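Side-chain contacts in catalase (Corynebacterium glutamicum, PDB 4B7H), which breaks hydrogen peroxide down to water and oxygen at a haem iron, and here carries the inhibitor nitric oxide together with bound NADPH: residues A[175-180]-A[474-479]; A[108-113]-A[157-162]; A[22-25]-A[29-32]. All blocks are in the same frame, centred on the assembly; numbering follows the deposited sequence.

Contact 1: residues A[175-180]-A[474-479]; sequences MQWDFW and DNISNA
The indole of Trp177 reaches across to the C-terminal turn of helix 466-479, where it meets Ala479 with its pyrrole edge and Ile476 with the far corner of its six-membered ring. NE1 donates to Ala479 O at 3.1 Å, with an N-H...O angle of 151°. The oxygen lies close to the plane of the indole, as suits an in-plane N-H. The same bond is poorly aligned with the acceptor, because NE1 stands above the carbonyl plane, 67° out of it, instead of on a lone pair. Since this carbonyl belongs to the last helical residue, the negative end of the helix dipole may strengthen its pull on the N-H.

Along the benzo edge the contact turns apolar. CZ2 of Trp177 rests 4.1 Å from the methyl CB of Ala479. One atom further on, CH2 of Trp177 meets Ile476 CG2 at 4.1 Å, approached obliquely, with the two side chains crossing nearly at right angles. Trp177 sends CG anti to its own carbonyl carbon (chi1 -71°), which swings the long axis of the ring out from helix 173-182. Behind it, Trp180 CE3 lies 3.7 Å above the plane of the Trp177 ring, offset toward its rim, and may limit its tilt.

This is packing between a helix of the catalase domain and the C-terminal helical region. Trp495 of helix 487-498 also meets the Trp177 ring, Met194 of helix 187-194 touches both Trp177 and Ile476, and Val506 of helix 500-514 backs Ile476.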
ATOM      1  N   MET A 175     -15.720 -19.680 -21.843  1.00  8.88           N
ATOM      2  CA  MET A 175     -15.650 -18.247 -21.606  1.00  9.02           C
ATOM      3  C   MET A 175     -14.862 -17.527 -22.707  1.00  8.78           C
ATOM      4  O   MET A 175     -15.274 -16.463 -23.180  1.00  8.88           O
ATOM      5  CB  MET A 175     -15.048 -17.976 -20.225  1.00  9.52           C
ATOM      6  CG  MET A 175     -14.621 -16.527 -20.018  1.00  9.94           C
ATOM      7  SD  MET A 175     -14.314 -16.059 -18.299  1.00  9.00           S
ATOM      8  CE  MET A 175     -12.890 -17.069 -17.908  1.00  9.66           C
ATOM      9  N   GLN A 176     -13.732 -18.095 -23.119  1.00  7.64           N
ATOM     10  CA  GLN A 176     -12.914 -17.441 -24.143  1.00  8.99           C
ATOM     11  C   GLN A 176     -13.673 -17.292 -25.452  1.00  8.77           C
ATOM     12  O   GLN A 176     -13.669 -16.222 -26.073  1.00  9.18           O
ATOM     13  CB  GLN A 176     -11.618 -18.210 -24.381  1.00  9.71           C
ATOM     14  CG  GLN A 176     -10.744 -18.244 -23.145  1.00 10.43           C
ATOM     15  CD  GLN A 176      -9.300 -18.633 -23.420  1.00 13.10           C
ATOM     16  OE1 GLN A 176      -8.856 -18.710 -24.575  1.00 13.72           O
ATOM     17  NE2 GLN A 176      -8.549 -18.872 -22.350  1.00 14.82           N
ATOM     18  N   TRP A 177     -14.338 -18.362 -25.869  1.00  9.23           N
ATOM     19  CA  TRP A 177     -15.058 -18.357 -27.140  1.00  9.02           C
ATOM     20  C   TRP A 177     -16.399 -17.633 -27.055  1.00  8.71           C
ATOM     21  O   TRP A 177     -16.850 -17.046 -28.046  1.00  9.23           O
ATOM     22  CB  TRP A 177     -15.235 -19.782 -27.665  1.00  9.49           C
ATOM     23  CG  TRP A 177     -13.941 -20.357 -28.136  1.00  8.91           C
ATOM     24  CD1 TRP A 177     -13.147 -21.261 -27.483  1.00  8.62           C
ATOM     25  CD2 TRP A 177     -13.260 -20.026 -29.349  1.00  9.29           C
ATOM     26  NE1 TRP A 177     -12.018 -21.520 -28.229  1.00  9.78           N
ATOM     27  CE2 TRP A 177     -12.068 -20.773 -29.378  1.00  9.63           C
ATOM     28  CE3 TRP A 177     -13.552 -19.177 -30.425  1.00  9.73           C
ATOM     29  CZ2 TRP A 177     -11.163 -20.695 -30.440  1.00 10.60           C
ATOM     30  CZ3 TRP A 177     -12.650 -19.091 -31.466  1.00 11.07           C
ATOM     31  CH2 TRP A 177     -11.475 -19.852 -31.471  1.00 10.97           C
ATOM     32  N   ASP A 178     -17.045 -17.670 -25.891  1.00  8.71           N
ATOM     33  CA  ASP A 178     -18.274 -16.900 -25.704  1.00  9.59           C
ATOM     34  C   ASP A 178     -17.961 -15.422 -25.915  1.00  9.29           C
ATOM     35  O   ASP A 178     -18.666 -14.728 -26.658  1.00  9.52           O
ATOM     36  CB  ASP A 178     -18.865 -17.132 -24.308  1.00  9.03           C
ATOM     37  CG  ASP A 178     -20.248 -16.522 -24.144  1.00  9.68           C
ATOM     38  OD1 ASP A 178     -21.057 -16.607 -25.092  1.00 11.23           O
ATOM     39  OD2 ASP A 178     -20.523 -15.950 -23.062  1.00  9.53           O
ATOM     40  N   PHE A 179     -16.879 -14.944 -25.299  1.00  9.09           N
ATOM     41  CA  PHE A 179     -16.505 -13.547 -25.480  1.00  8.48           C
ATOM     42  C   PHE A 179     -16.127 -13.256 -26.929  1.00  9.13           C
ATOM     43  O   PHE A 179     -16.647 -12.310 -27.527  1.00  9.04           O
ATOM     44  CB  PHE A 179     -15.360 -13.104 -24.563  1.00  7.98           C
ATOM     45  CG  PHE A 179     -14.950 -11.671 -24.802  1.00  8.20           C
ATOM     46  CD1 PHE A 179     -15.698 -10.628 -24.261  1.00  8.35           C
ATOM     47  CD2 PHE A 179     -13.870 -11.362 -25.623  1.00  9.24           C
ATOM     48  CE1 PHE A 179     -15.365  -9.305 -24.507  1.00  9.42           C
ATOM     49  CE2 PHE A 179     -13.534 -10.032 -25.880  1.00 10.32           C
ATOM     50  CZ  PHE A 179     -14.284  -9.003 -25.313  1.00  9.15           C
ATOM     51  N   TRP A 180     -15.229 -14.060 -27.493  1.00  9.19           N
ATOM     52  CA  TRP A 180     -14.755 -13.799 -28.852  1.00  9.54           C
ATOM     53  C   TRP A 180     -15.886 -13.767 -29.882  1.00  9.35           C
ATOM     54  O   TRP A 180     -15.928 -12.872 -30.728  1.00 10.11           O
ATOM     55  CB  TRP A 180     -13.702 -14.817 -29.270  1.00  8.80           C
ATOM     56  CG  TRP A 180     -12.294 -14.525 -28.804  1.00  8.97           C
ATOM     57  CD1 TRP A 180     -11.719 -13.294 -28.593  1.00  9.95           C
ATOM     58  CD2 TRP A 180     -11.275 -15.497 -28.530  1.00  8.95           C
ATOM     59  NE1 TRP A 180     -10.403 -13.453 -28.195  1.00  9.55           N
ATOM     60  CE2 TRP A 180     -10.110 -14.792 -28.150  1.00  9.20           C
ATOM     61  CE3 TRP A 180     -11.237 -16.895 -28.565  1.00 10.43           C
ATOM     62  CZ2 TRP A 180      -8.917 -15.444 -27.818  1.00  9.49           C
ATOM     63  CZ3 TRP A 180     -10.059 -17.539 -28.226  1.00 10.80           C
ATOM     64  CH2 TRP A 180      -8.913 -16.814 -27.857  1.00  9.99           C
ATOM     65  N   ASP A 474      -6.702 -26.864 -37.392  1.00 10.80           N
ATOM     66  CA  ASP A 474      -6.391 -27.851 -36.367  1.00 11.69           C
ATOM     67  C   ASP A 474      -6.209 -27.168 -35.016  1.00 11.05           C
ATOM     68  O   ASP A 474      -6.706 -27.653 -33.998  1.00 11.66           O
ATOM     69  CB  ASP A 474      -5.123 -28.623 -36.732  1.00 13.01           C
ATOM     70  CG  ASP A 474      -5.014 -29.939 -35.992  1.00 14.63           C
ATOM     71  OD1 ASP A 474      -6.033 -30.665 -35.902  1.00 15.38           O
ATOM     72  OD2 ASP A 474      -3.906 -30.252 -35.501  1.00 17.66           O
ATOM     73  N   ASN A 475      -5.503 -26.039 -35.009  1.00  9.22           N
ATOM     74  CA  ASN A 475      -5.274 -25.296 -33.770  1.00 10.08           C
ATOM     75  C   ASN A 475      -6.576 -24.775 -33.182  1.00 10.17           C
ATOM     76  O   ASN A 475      -6.805 -24.866 -31.973  1.00 10.95           O
ATOM     77  CB  ASN A 475      -4.332 -24.121 -34.011  1.00 11.05           C
ATOM     78  CG  ASN A 475      -2.935 -24.555 -34.410  1.00 10.69           C
ATOM     79  OD1 ASN A 475      -2.526 -25.698 -34.183  1.00 11.93           O
ATOM     80  ND2 ASN A 475      -2.192 -23.635 -35.010  1.00 10.86           N
ATOM     81  N   ILE A 476      -7.425 -24.210 -34.037  1.00 10.19           N
ATOM     82  CA  ILE A 476      -8.708 -23.690 -33.586  1.00 10.46           C
ATOM     83  C   ILE A 476      -9.537 -24.803 -32.948  1.00 10.28           C
ATOM     84  O   ILE A 476     -10.070 -24.640 -31.849  1.00 10.89           O
ATOM     85  CB  ILE A 476      -9.504 -23.071 -34.749  1.00 10.31           C
ATOM     86  CG1 ILE A 476      -8.826 -21.792 -35.262  1.00 10.07           C
ATOM     87  CG2 ILE A 476     -10.939 -22.809 -34.322  1.00 10.62           C
ATOM     88  CD1 ILE A 476      -9.287 -21.364 -36.662  1.00 11.62           C
ATOM     89  N   SER A 477      -9.632 -25.944 -33.627  1.00 11.17           N
ATOM     90  CA  SER A 477     -10.458 -27.041 -33.126  1.00 12.03           C
ATOM     91  C   SER A 477      -9.913 -27.609 -31.807  1.00 11.23           C
ATOM     92  O   SER A 477     -10.695 -28.054 -30.966  1.00 12.16           O
ATOM     93  CB  SER A 477     -10.678 -28.130 -34.192  1.00 14.63           C
ATOM     94  OG  SER A 477      -9.459 -28.631 -34.707  1.00 15.21           O
ATOM     95  N   ASN A 478      -8.590 -27.573 -31.615  1.00 11.97           N
ATOM     96  CA  ASN A 478      -8.002 -27.920 -30.320  1.00 12.59           C
ATOM     97  C   ASN A 478      -8.422 -26.936 -29.236  1.00 11.96           C
ATOM     98  O   ASN A 478      -8.804 -27.339 -28.135  1.00 12.24           O
ATOM     99  CB  ASN A 478      -6.473 -27.962 -30.398  1.00 12.75           C
ATOM    100  CG  ASN A 478      -5.948 -29.215 -31.073  1.00 13.90           C
ATOM    101  OD1 ASN A 478      -6.668 -30.197 -31.230  1.00 15.92           O
ATOM    102  ND2 ASN A 478      -4.679 -29.187 -31.465  1.00 17.33           N
ATOM    103  N   ALA A 479      -8.360 -25.646 -29.556  1.00 10.17           N
ATOM    104  CA  ALA A 479      -8.698 -24.600 -28.596  1.00 10.36           C
ATOM    105  C   ALA A 479     -10.192 -24.586 -28.252  1.00 10.57           C
ATOM    106  O   ALA A 479     -10.588 -24.039 -27.227  1.00 12.18           O
ATOM    107  CB  ALA A 479      -8.263 -23.245 -29.125  1.00 10.01           C
TER

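Contact 2: residues A[108-113]-A[157-162]; sequences STVAGE and DFIHSQ
Ile159 on helix 155-162 points its terminal methyl at Val110, in the loop that follows strand 100-108 of the catalase beta-barrel and lies on the distal side of the haem. From CB, which is still 6.1 Å from Val110 CG1, the chain of Ile159 runs to CG1, 5.4 Å from the same Val110 methyl. Only the tip arrives: CD1 of Ile159 closes to 3.9 Å from Val110 CG1, the two side chains crossing at about a right angle. Phe59 of a neighbouring subunit also packs on the isoleucine. Val110 presents CG1 because this methyl is anti to its backbone N (chi1 176°); the Val110 side chain also touches His70, a residue of the nitric oxide pocket. The side chain of Ile159 is about 5 Å from the bound nitric oxide; the pair is consistent with the apolar lining of the main channel known from other catalases.

Nearly one turn on from Ile159, Gln162 meets the next loop residue: Ala111 CB lies 3.5 Å from Gln162 O and 4.1 Å from Gln162 CB. Asp122 OD2 accepts from the backbone N of both Val110 and Ala111, fixing the loop that carries these side chains. Within the helix, Phe158 O is shared by two donors, Gln162 N and Ser161 OG, the hydroxyl lying 2.7 Å from that oxygen and tilted 20° from its carbonyl plane.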
ATOM      1  N   SER A 108       6.853 -10.865 -23.261  1.00  8.42           N
ATOM      2  CA  SER A 108       5.909 -11.449 -22.311  1.00  7.28           C
ATOM      3  C   SER A 108       4.838 -12.259 -23.011  1.00  7.32           C
ATOM      4  O   SER A 108       4.691 -12.175 -24.225  1.00  8.10           O
ATOM      5  CB  SER A 108       5.232 -10.325 -21.516  1.00  7.80           C
ATOM      6  OG  SER A 108       4.626  -9.386 -22.397  1.00  8.65           O
ATOM      7  N   THR A 109       4.082 -13.031 -22.237  1.00  7.19           N
ATOM      8  CA  THR A 109       2.788 -13.528 -22.690  1.00  7.51           C
ATOM      9  C   THR A 109       1.741 -12.538 -22.167  1.00  8.62           C
ATOM     10  O   THR A 109       2.110 -11.471 -21.673  1.00  9.42           O
ATOM     11  CB  THR A 109       2.510 -14.944 -22.170  1.00  7.95           C
ATOM     12  OG1 THR A 109       2.651 -14.950 -20.743  1.00  8.42           O
ATOM     13  CG2 THR A 109       3.475 -15.950 -22.785  1.00  9.43           C
ATOM     14  N   VAL A 110       0.456 -12.880 -22.256  1.00  8.39           N
ATOM     15  CA  VAL A 110      -0.615 -11.971 -21.840  1.00  8.31           C
ATOM     16  C   VAL A 110      -1.440 -12.470 -20.656  1.00  8.61           C
ATOM     17  O   VAL A 110      -1.560 -11.781 -19.643  1.00  8.86           O
ATOM     18  CB  VAL A 110      -1.577 -11.661 -23.009  1.00  9.59           C
ATOM     19  CG1 VAL A 110      -2.750 -10.795 -22.531  1.00 10.86           C
ATOM     20  CG2 VAL A 110      -0.821 -10.990 -24.145  1.00 12.53           C
ATOM     21  N   ALA A 111      -2.028 -13.654 -20.796  1.00  8.80           N
ATOM     22  CA  ALA A 111      -3.031 -14.132 -19.837  1.00  9.03           C
ATOM     23  C   ALA A 111      -2.480 -14.730 -18.547  1.00  9.32           C
ATOM     24  O   ALA A 111      -3.035 -14.520 -17.462  1.00 10.16           O
ATOM     25  CB  ALA A 111      -3.972 -15.132 -20.510  1.00 12.11           C
ATOM     26  N   GLY A 112      -1.405 -15.499 -18.661  1.00  9.54           N
ATOM     27  CA  GLY A 112      -0.903 -16.245 -17.526  1.00  9.63           C
ATOM     28  C   GLY A 112      -0.263 -15.395 -16.442  1.00  8.29           C
ATOM     29  O   GLY A 112       0.182 -14.267 -16.685  1.00  8.36           O
ATOM     30  N   GLU A 113      -0.211 -15.945 -15.232  1.00  9.03           N
ATOM     31  CA  GLU A 113       0.407 -15.273 -14.097  1.00  8.72           C
ATOM     32  C   GLU A 113       1.920 -15.491 -14.084  1.00  8.69           C
ATOM     33  O   GLU A 113       2.467 -16.163 -14.953  1.00 10.15           O
ATOM     34  CB  GLU A 113      -0.239 -15.765 -12.803  1.00  9.86           C
ATOM     35  CG  GLU A 113      -1.756 -15.524 -12.769  1.00 10.34           C
ATOM     36  CD  GLU A 113      -2.572 -16.592 -13.487  1.00 14.15           C
ATOM     37  OE1 GLU A 113      -2.006 -17.615 -13.920  1.00 14.00           O
ATOM     38  OE2 GLU A 113      -3.797 -16.414 -13.614  1.00 16.27           O
ATOM     39  N   ASP A 157     -13.052  -6.712 -20.249  1.00  8.17           N
ATOM     40  CA  ASP A 157     -13.879  -7.870 -20.571  1.00  8.58           C
ATOM     41  C   ASP A 157     -13.057  -8.950 -21.261  1.00  7.99           C
ATOM     42  O   ASP A 157     -13.120 -10.130 -20.902  1.00  9.00           O
ATOM     43  CB  ASP A 157     -15.055  -7.460 -21.456  1.00  9.06           C
ATOM     44  CG  ASP A 157     -15.968  -6.482 -20.767  1.00  8.75           C
ATOM     45  OD1 ASP A 157     -16.496  -6.836 -19.686  1.00  9.24           O
ATOM     46  OD2 ASP A 157     -16.160  -5.369 -21.298  1.00  9.47           O
ATOM     47  N   PHE A 158     -12.270  -8.543 -22.247  1.00  7.83           N
ATOM     48  CA  PHE A 158     -11.442  -9.495 -22.956  1.00  7.64           C
ATOM     49  C   PHE A 158     -10.441 -10.151 -22.005  1.00  8.06           C
ATOM     50  O   PHE A 158     -10.301 -11.381 -21.978  1.00  8.74           O
ATOM     51  CB  PHE A 158     -10.705  -8.820 -24.106  1.00  8.20           C
ATOM     52  CG  PHE A 158      -9.605  -9.652 -24.662  1.00  9.27           C
ATOM     53  CD1 PHE A 158      -9.872 -10.918 -25.177  1.00 10.49           C
ATOM     54  CD2 PHE A 158      -8.296  -9.201 -24.623  1.00 10.09           C
ATOM     55  CE1 PHE A 158      -8.845 -11.711 -25.678  1.00 11.45           C
ATOM     56  CE2 PHE A 158      -7.268  -9.985 -25.118  1.00 10.32           C
ATOM     57  CZ  PHE A 158      -7.541 -11.248 -25.636  1.00 10.53           C
ATOM     58  N   ILE A 159      -9.734  -9.344 -21.219  1.00  8.15           N
ATOM     59  CA  ILE A 159      -8.718  -9.907 -20.333  1.00  7.99           C
ATOM     60  C   ILE A 159      -9.335 -10.824 -19.270  1.00  8.02           C
ATOM     61  O   ILE A 159      -8.819 -11.919 -19.021  1.00  7.38           O
ATOM     62  CB  ILE A 159      -7.823  -8.818 -19.722  1.00  7.36           C
ATOM     63  CG1 ILE A 159      -7.051  -8.075 -20.830  1.00  8.09           C
ATOM     64  CG2 ILE A 159      -6.868  -9.419 -18.704  1.00  9.01           C
ATOM     65  CD1 ILE A 159      -6.087  -8.942 -21.656  1.00 10.36           C
ATOM     66  N   HIS A 160     -10.512 -10.388 -18.529  1.00  7.50           N
ATOM     67  CA  HIS A 160     -11.128 -11.412 -17.681  1.00  7.01           C
ATOM     68  C   HIS A 160     -11.473 -12.656 -18.507  1.00  7.64           C
ATOM     69  O   HIS A 160     -11.255 -13.792 -18.068  1.00  8.47           O
ATOM     70  CB  HIS A 160     -12.423 -10.919 -17.038  1.00  7.17           C
ATOM     71  CG  HIS A 160     -12.283  -9.759 -16.097  1.00  7.87           C
ATOM     72  ND1 HIS A 160     -13.326  -8.979 -15.644  1.00  9.91           N
ATOM     73  CD2 HIS A 160     -11.167  -9.254 -15.520  1.00  8.89           C
ATOM     74  CE1 HIS A 160     -12.852  -8.061 -14.821  1.00  7.32           C
ATOM     75  NE2 HIS A 160     -11.545  -8.203 -14.733  1.00 13.82           N
ATOM     76  N   SER A 161     -11.919 -12.588 -19.694  1.00  8.35           N
ATOM     77  CA  SER A 161     -12.334 -13.805 -20.396  1.00  7.75           C
ATOM     78  C   SER A 161     -11.164 -14.741 -20.680  1.00  7.95           C
ATOM     79  O   SER A 161     -11.351 -15.954 -20.828  1.00  8.57           O
ATOM     80  CB  SER A 161     -13.098 -13.485 -21.693  1.00  9.22           C
ATOM     81  OG  SER A 161     -12.222 -13.146 -22.757  1.00  8.96           O
ATOM     82  N   GLN A 162      -9.961 -14.176 -20.741  1.00  8.15           N
ATOM     83  CA  GLN A 162      -8.731 -14.938 -20.944  1.00  8.54           C
ATOM     84  C   GLN A 162      -8.104 -15.474 -19.665  1.00  7.86           C
ATOM     85  O   GLN A 162      -7.164 -16.279 -19.728  1.00  8.43           O
ATOM     86  CB  GLN A 162      -7.714 -14.055 -21.655  1.00  8.78           C
ATOM     87  CG  GLN A 162      -8.094 -13.816 -23.095  1.00  9.87           C
ATOM     88  CD  GLN A 162      -7.868 -15.063 -23.917  1.00 11.46           C
ATOM     89  OE1 GLN A 162      -6.786 -15.661 -23.863  1.00 13.67           O
ATOM     90  NE2 GLN A 162      -8.890 -15.489 -24.660  1.00 11.76           N
TER

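Contact 3: residues A[22-25]-A[29-32]; sequences TTRH and PVPS
Thr22 and Val30 carry the direct polar link between the two segments, 22-25 and 29-32, of this short chain reversal. Val30 N donates to Thr22 O over 3.0 Å in an almost straight bond, 171° at the hydrogen, although the donor stands 38° out of the carbonyl plane. Only three residues separate the segments, and the bond belongs to a single beta-bridge that pairs Thr23 with Pro29.

Van der Waals contacts gather round the valine. Its CG2 lies over the backbone between Thr23 and Arg24, 3.4 Å from Thr23 C and 3.5 Å from Arg24 N. The aliphatic start of the arginine then passes the same methyl, Arg24 CG and Val30 CG2 being 4.1 Å apart. On another side of Val30, Thr22 OG1 approaches CB to 3.3 Å; the hydroxyl is placed there by a chi1 of 48°, which sets it between the backbone N and the carbonyl carbon. The same hydroxyl is hydrogen-bonded to Glu33 OE2.

Both segments belong to the long N-terminal arm of the catalase fold, which in the tetramer reaches into other subunits. The backbones of Thr22, Thr23, Val30 and Pro31 form hydrogen bonds to one neighbouring subunit, and Pro31 packs on Arg441 of another.

The remaining bonds are made by polar side chains. Thr23 OG1 donates to Arg24 O within its own segment and is also bonded to Asn377 N of a neighbouring subunit. The arginine chain bends at chi3, and a water at the edge of its guanidinium, in its plane, bridges to Pro29. The water donates to Pro29 O at 2.8 Å and accepts from Arg24 NH1 at 2.5 Å, a length short enough to be read with caution.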
ATOM      1  N   THR A  22      27.887 -10.595   6.977  1.00  8.63           N
ATOM      2  CA  THR A  22      26.697  -9.819   6.671  1.00  8.68           C
ATOM      3  C   THR A  22      26.459  -8.730   7.726  1.00  9.37           C
ATOM      4  O   THR A  22      27.014  -8.772   8.844  1.00  9.11           O
ATOM      5  CB  THR A  22      25.473 -10.738   6.565  1.00  9.85           C
ATOM      6  OG1 THR A  22      25.447 -11.615   7.698  1.00  9.04           O
ATOM      7  CG2 THR A  22      25.536 -11.554   5.276  1.00 10.72           C
ATOM      8  N   THR A  23      25.630  -7.753   7.363  1.00  9.00           N
ATOM      9  CA  THR A  23      25.231  -6.688   8.271  1.00  9.25           C
ATOM     10  C   THR A  23      23.720  -6.606   8.286  1.00  8.90           C
ATOM     11  O   THR A  23      23.058  -6.986   7.308  1.00  8.61           O
ATOM     12  CB  THR A  23      25.768  -5.294   7.853  1.00  9.52           C
ATOM     13  OG1 THR A  23      25.111  -4.850   6.657  1.00  8.87           O
ATOM     14  CG2 THR A  23      27.275  -5.322   7.624  1.00 11.01           C
ATOM     15  N   ARG A  24      23.170  -6.108   9.389  1.00  8.41           N
ATOM     16  CA  ARG A  24      21.764  -5.712   9.403  1.00  8.80           C
ATOM     17  C   ARG A  24      21.568  -4.503   8.498  1.00  9.45           C
ATOM     18  O   ARG A  24      22.529  -3.942   7.965  1.00  8.28           O
ATOM     19  CB  ARG A  24      21.288  -5.406  10.824  1.00  9.00           C
ATOM     20  CG  ARG A  24      21.361  -6.611  11.742  1.00 11.03           C
ATOM     21  CD  ARG A  24      20.391  -6.510  12.920  1.00 17.02           C
ATOM     22  NE  ARG A  24      20.253  -5.147  13.421  1.00 25.74           N
ATOM     23  CZ  ARG A  24      21.018  -4.604  14.361  1.00 26.90           C
ATOM     24  NH1 ARG A  24      22.006  -5.298  14.914  1.00 32.10           N
ATOM     25  NH2 ARG A  24      20.790  -3.358  14.751  1.00 25.56           N
ATOM     26  N   HIS A  25      20.323  -4.087   8.325  1.00  9.06           N
ATOM     27  CA  HIS A  25      20.040  -2.998   7.401  1.00  8.56           C
ATOM     28  C   HIS A  25      20.437  -1.624   7.936  1.00  9.37           C
ATOM     29  O   HIS A  25      20.456  -0.657   7.181  1.00  9.54           O
ATOM     30  CB  HIS A  25      18.584  -3.063   6.941  1.00  9.67           C
ATOM     31  CG  HIS A  25      18.256  -4.333   6.223  1.00  8.46           C
ATOM     32  ND1 HIS A  25      16.964  -4.727   5.945  1.00  9.95           N
ATOM     33  CD2 HIS A  25      19.063  -5.299   5.721  1.00 10.03           C
ATOM     34  CE1 HIS A  25      16.991  -5.877   5.294  1.00 10.16           C
ATOM     35  NE2 HIS A  25      18.254  -6.245   5.145  1.00 10.32           N
ATOM     36  N   PRO A  29      26.989  -5.381  12.391  1.00  9.10           N
ATOM     37  CA  PRO A  29      27.295  -6.778  12.049  1.00  8.50           C
ATOM     38  C   PRO A  29      26.226  -7.778  12.490  1.00  9.10           C
ATOM     39  O   PRO A  29      25.658  -7.657  13.580  1.00  9.98           O
ATOM     40  CB  PRO A  29      28.600  -7.053  12.810  1.00 10.92           C
ATOM     41  CG  PRO A  29      29.230  -5.702  13.001  1.00 13.31           C
ATOM     42  CD  PRO A  29      28.068  -4.748  13.176  1.00 10.23           C
ATOM     43  N   VAL A  30      25.962  -8.762  11.635  1.00  9.28           N
ATOM     44  CA  VAL A  30      25.040  -9.851  11.945  1.00  8.75           C
ATOM     45  C   VAL A  30      25.766 -10.938  12.713  1.00  8.44           C
ATOM     46  O   VAL A  30      26.786 -11.419  12.242  1.00  8.72           O
ATOM     47  CB  VAL A  30      24.474 -10.492  10.660  1.00  9.00           C
ATOM     48  CG1 VAL A  30      23.758 -11.809  10.968  1.00  8.99           C
ATOM     49  CG2 VAL A  30      23.534  -9.543   9.955  1.00 10.74           C
ATOM     50  N   PRO A  31      25.252 -11.324  13.896  1.00  8.93           N
ATOM     51  CA  PRO A  31      25.922 -12.421  14.612  1.00  9.76           C
ATOM     52  C   PRO A  31      25.765 -13.774  13.890  1.00  8.56           C
ATOM     53  O   PRO A  31      26.760 -14.465  13.657  1.00  9.58           O
ATOM     54  CB  PRO A  31      25.222 -12.435  15.979  1.00 10.91           C
ATOM     55  CG  PRO A  31      24.670 -11.020  16.134  1.00 10.90           C
ATOM     56  CD  PRO A  31      24.250 -10.641  14.736  1.00 10.99           C
ATOM     57  N   SER A  32      24.544 -14.146  13.517  1.00  7.95           N
ATOM     58  CA  SER A  32      24.336 -15.434  12.853  1.00  7.58           C
ATOM     59  C   SER A  32      23.224 -15.411  11.819  1.00  8.31           C
ATOM     60  O   SER A  32      22.173 -14.787  12.028  1.00  9.32           O
ATOM     61  CB  SER A  32      24.042 -16.532  13.886  1.00  9.04           C
ATOM     62  OG  SER A  32      23.965 -17.817  13.279  1.00  8.70           O
TER
HETATM   63  O   HOH W   1      22.977  -7.571  14.519  1.00 22.73           O

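Overall arrangement
Contacts 1 and 2 adjoin, their centres 14 Å apart, and are joined through the successive helices 155-162 and 173-182. Gln176 OE1 and Gln162 NE2, 3.2 Å apart, probably form a hydrogen bond between them, and Trp180 packs on the same amide. Contact 2 is the one beside the active site: the side chain of Val110 is about 7 Å from the haem. Contact 1 lies further out, with the side chain of Ile476 about 12 Å from the bound NADPH. Contact 3 stands apart on the N-terminal arm, its centre 43 Å from that of contact 2 and 55 Å from that of contact 1. All three, however, adjoin other subunits of the tetramer.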